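PDB 5GKV: esterase A, which probably hydrolyses ester substrates as a serine esterase of the beta-lactamase and penicillin-binding-protein superfamily. Local coordinates for residues G345-V356 / S375-L386. Numbering follows the deposited sequence.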
loop_
_atom_site.group_PDB
_atom_site.type_symbol
_atom_site.label_atom_id
_atom_site.label_comp_id
_atom_site.label_asym_id
_atom_site.label_seq_id
_atom_site.Cartn_x
_atom_site.Cartn_y
_atom_site.Cartn_z
ATOM N N GLY A 345 0.004 10.252 3.356
ATOM C CA GLY A 345 0.338 9.931 4.732
ATOM C C GLY A 345 -0.226 8.647 5.312
ATOM O O GLY A 345 0.164 8.282 6.420
ATOM N N SER A 346 -1.119 7.950 4.601
ATOM C CA SER A 346 -1.646 6.693 5.129
ATOM C C SER A 346 -0.554 5.620 5.199
ATOM O O SER A 346 0.481 5.694 4.529
ATOM C CB SER A 346 -2.818 6.192 4.272
ATOM O OG SER A 346 -2.384 5.671 3.011
ATOM N N CYS A 347 -0.797 4.597 6.019
ATOM C CA CYS A 347 0.136 3.477 6.065
ATOM C C CYS A 347 -0.537 2.291 6.737
ATOM O O CYS A 347 -1.538 2.436 7.446
ATOM C CB CYS A 347 1.429 3.837 6.814
ATOM S SG CYS A 347 1.202 3.960 8.626
ATOM N N ALA A 348 0.048 1.114 6.519
ATOM C CA ALA A 348 -0.328 -0.083 7.257
ATOM C C ALA A 348 0.922 -0.934 7.423
ATOM O O ALA A 348 1.741 -1.020 6.501
ATOM C CB ALA A 348 -1.432 -0.866 6.544
ATOM N N PHE A 349 1.083 -1.541 8.600
ATOM C CA PHE A 349 2.302 -2.300 8.853
ATOM C C PHE A 349 1.998 -3.513 9.720
ATOM O O PHE A 349 0.996 -3.558 10.444
ATOM C CB PHE A 349 3.360 -1.433 9.543
ATOM C CG PHE A 349 3.020 -1.128 10.982
ATOM C CD1 PHE A 349 2.123 -0.111 11.292
ATOM C CD2 PHE A 349 3.548 -1.893 12.013
ATOM C CE1 PHE A 349 1.778 0.154 12.624
ATOM C CE2 PHE A 349 3.205 -1.635 13.347
ATOM C CZ PHE A 349 2.333 -0.613 13.647
ATOM N N ALA A 350 2.930 -4.471 9.685
ATOM C CA ALA A 350 2.912 -5.661 10.520
ATOM C C ALA A 350 4.266 -5.822 11.194
ATOM O O ALA A 350 5.302 -5.536 10.591
ATOM C CB ALA A 350 2.606 -6.929 9.700
ATOM N N ASP A 351 4.256 -6.302 12.432
ATOM C CA ASP A 351 5.480 -6.589 13.179
ATOM C C ASP A 351 5.366 -8.023 13.678
ATOM O O ASP A 351 4.781 -8.280 14.739
ATOM C CB ASP A 351 5.666 -5.592 14.320
ATOM C CG ASP A 351 6.910 -5.857 15.146
ATOM O OD1 ASP A 351 7.606 -6.892 14.925
ATOM O OD2 ASP A 351 7.176 -5.028 16.044
ATOM N N PRO A 352 5.895 -8.994 12.924
ATOM C CA PRO A 352 5.780 -10.393 13.371
ATOM C C PRO A 352 6.559 -10.673 14.638
ATOM O O PRO A 352 6.209 -11.615 15.355
ATOM C CB PRO A 352 6.341 -11.199 12.190
ATOM C CG PRO A 352 6.208 -10.292 11.014
ATOM C CD PRO A 352 6.429 -8.892 11.560
ATOM N N THR A 353 7.604 -9.889 14.928
ATOM C CA THR A 353 8.423 -10.147 16.109
ATOM C C THR A 353 7.665 -9.834 17.391
ATOM O O THR A 353 7.733 -10.595 18.362
ATOM C CB THR A 353 9.705 -9.326 16.041
ATOM O OG1 THR A 353 10.440 -9.694 14.867
ATOM C CG2 THR A 353 10.560 -9.563 17.266
ATOM N N ARG A 354 6.948 -8.711 17.420
ATOM C CA ARG A 354 6.160 -8.324 18.585
ATOM C C ARG A 354 4.703 -8.766 18.487
ATOM O O ARG A 354 3.965 -8.639 19.467
ATOM C CB ARG A 354 6.228 -6.802 18.783
ATOM C CG ARG A 354 7.638 -6.206 18.735
ATOM C CD ARG A 354 8.363 -6.375 20.048
ATOM N NE ARG A 354 7.709 -5.650 21.133
ATOM C CZ ARG A 354 8.012 -4.407 21.496
ATOM N NH1 ARG A 354 8.966 -3.729 20.862
ATOM N NH2 ARG A 354 7.360 -3.841 22.505
ATOM N N GLY A 355 4.262 -9.272 17.336
ATOM C CA GLY A 355 2.874 -9.680 17.191
ATOM C C GLY A 355 1.874 -8.550 17.007
ATOM O O GLY A 355 0.676 -8.768 17.196
ATOM N N VAL A 356 2.314 -7.354 16.617
ATOM C CA VAL A 356 1.409 -6.211 16.534
ATOM C C VAL A 356 1.298 -5.752 15.084
ATOM O O VAL A 356 2.108 -6.106 14.224
ATOM C CB VAL A 356 1.854 -5.045 17.444
ATOM C CG1 VAL A 356 2.021 -5.522 18.879
ATOM C CG2 VAL A 356 3.150 -4.421 16.942
ATOM N N SER A 375 1.418 9.737 11.409
ATOM C CA SER A 375 1.372 8.286 11.582
ATOM C C SER A 375 2.518 7.799 12.461
ATOM O O SER A 375 2.317 6.931 13.321
ATOM C CB SER A 375 1.396 7.582 10.213
ATOM O OG SER A 375 2.660 7.674 9.559
ATOM N N VAL A 376 3.710 8.377 12.282
ATOM C CA VAL A 376 4.880 7.922 13.035
ATOM C C VAL A 376 4.682 8.159 14.530
ATOM O O VAL A 376 4.959 7.274 15.353
ATOM C CB VAL A 376 6.151 8.607 12.504
ATOM C CG1 VAL A 376 7.363 8.177 13.312
ATOM C CG2 VAL A 376 6.350 8.267 11.013
ATOM N N ARG A 377 4.190 9.342 14.903
ATOM C CA ARG A 377 3.972 9.644 16.319
ATOM C C ARG A 377 2.964 8.683 16.936
ATOM O O ARG A 377 3.103 8.287 18.100
ATOM C CB ARG A 377 3.474 11.079 16.496
ATOM C CG ARG A 377 4.485 12.182 16.204
ATOM C CD ARG A 377 3.924 13.555 16.669
ATOM N NE ARG A 377 2.841 14.044 15.808
ATOM C CZ ARG A 377 3.035 14.816 14.738
ATOM N NH1 ARG A 377 4.267 15.206 14.418
ATOM N NH2 ARG A 377 2.001 15.219 14.002
ATOM N N LEU A 378 1.918 8.318 16.183
ATOM C CA LEU A 378 0.908 7.399 16.706
ATOM C C LEU A 378 1.494 6.011 16.936
ATOM O O LEU A 378 1.276 5.395 17.990
ATOM C CB LEU A 378 -0.292 7.317 15.746
ATOM C CG LEU A 378 -1.192 8.561 15.717
ATOM C CD1 LEU A 378 -2.156 8.523 14.517
ATOM C CD2 LEU A 378 -1.972 8.692 17.055
ATOM N N ILE A 379 2.251 5.508 15.960
ATOM C CA ILE A 379 2.849 4.180 16.081
ATOM C C ILE A 379 3.861 4.162 17.219
ATOM O O ILE A 379 3.954 3.190 17.977
ATOM C CB ILE A 379 3.477 3.763 14.737
ATOM C CG1 ILE A 379 2.372 3.596 13.672
ATOM C CG2 ILE A 379 4.283 2.469 14.875
ATOM C CD1 ILE A 379 2.900 3.499 12.239
ATOM N N GLU A 380 4.632 5.236 17.361
ATOM C CA GLU A 380 5.612 5.280 18.442
ATOM C C GLU A 380 4.921 5.308 19.801
ATOM O O GLU A 380 5.351 4.624 20.740
ATOM C CB GLU A 380 6.542 6.486 18.237
ATOM C CG GLU A 380 7.437 6.272 16.999
ATOM C CD GLU A 380 8.436 7.392 16.751
ATOM O OE1 GLU A 380 8.208 8.516 17.243
ATOM O OE2 GLU A 380 9.458 7.141 16.065
ATOM N N ALA A 381 3.808 6.032 19.913
ATOM C CA ALA A 381 3.045 6.009 21.157
ATOM C C ALA A 381 2.479 4.625 21.446
ATOM O O ALA A 381 2.414 4.195 22.611
ATOM C CB ALA A 381 1.906 7.032 21.103
ATOM N N ALA A 382 2.023 3.923 20.405
ATOM C CA ALA A 382 1.479 2.589 20.623
ATOM C C ALA A 382 2.562 1.652 21.144
ATOM O O ALA A 382 2.345 0.911 22.110
ATOM C CB ALA A 382 0.865 2.055 19.328
ATOM N N TYR A 383 3.750 1.684 20.517
ATOM C CA TYR A 383 4.842 0.828 20.977
ATOM C C TYR A 383 5.303 1.206 22.382
ATOM O O TYR A 383 5.674 0.326 23.169
ATOM C CB TYR A 383 6.022 0.889 20.005
ATOM C CG TYR A 383 5.935 -0.119 18.877
ATOM C CD1 TYR A 383 5.383 0.234 17.643
ATOM C CD2 TYR A 383 6.419 -1.419 19.035
ATOM C CE1 TYR A 383 5.303 -0.691 16.601
ATOM C CE2 TYR A 383 6.346 -2.344 18.002
ATOM C CZ TYR A 383 5.784 -1.969 16.791
ATOM O OH TYR A 383 5.712 -2.874 15.765
ATOM N N ALA A 384 5.315 2.506 22.709
ATOM C CA ALA A 384 5.717 2.928 24.050
ATOM C C ALA A 384 4.708 2.507 25.109
ATOM O O ALA A 384 5.008 2.592 26.307
ATOM C CB ALA A 384 5.908 4.448 24.105
ATOM N N SER A 385 3.521 2.072 24.697
ATOM C CA SER A 385 2.498 1.591 25.610
ATOM C C SER A 385 2.609 0.101 25.885
ATOM O O SER A 385 1.910 -0.405 26.773
ATOM C CB SER A 385 1.108 1.904 25.045
ATOM O OG SER A 385 0.944 3.309 24.903
ATOM N N LEU A 386 3.454 -0.606 25.147
ATOM C CA LEU A 386 3.556 -2.059 25.279
ATOM C C LEU A 386 4.412 -2.409 26.488
ATOM O O LEU A 386 4.145 -3.402 27.159
ATOM C CB LEU A 386 4.151 -2.680 24.004
ATOM C CG LEU A 386 3.293 -2.482 22.743
ATOM C CD1 LEU A 386 3.996 -2.962 21.487
ATOM C CD2 LEU A 386 1.967 -3.184 22.894
#
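Tyr383 slides past Phe349 edge to edge, Tyr383 CE1 4.0 Å from Phe349 CE2, and carries its hydroxyl to the end of strand 347-351. There Tyr383 OH donates at 2.6 Å to the anti lone pair of Asp351 OD2, the one away from OD1, with carboxylate and ring planes 31° apart. Asp351 reaches it because its CG stands anti to the backbone N (chi1 179°). Its other oxygen, OD1, takes the backbone N of Arg354 at 3.2 Å in an Asx motif, while Gly355 and Val356 facing Asp351 form a G1 beta bulge. Val356 CG2 meets the tyrosine ring obliquely, 3.6 Å from Tyr383 CZ. Over one face of the Arg354 guanidinium sits the Tyr383 ring edge, the planes 72° apart, and Arg354 NH2 approaches Leu386 CD1 at 3.6 Å. Toward the N-terminal end of the strand, Ile379 CD1 packs obliquely on Phe349 CE1 at 3.5 Å and also meets Cys347 SG at 4.0 Å. Helix 373-384 thus rests on one face of the central antiparallel sheet, as the C-terminal helix does in the beta-lactamase fold. Since Thr334 OG1 also bonds Asp351 OD2, both oxygens of the buried carboxylate are engaged, and its charge would probably polarise the tyrosine hydroxyl.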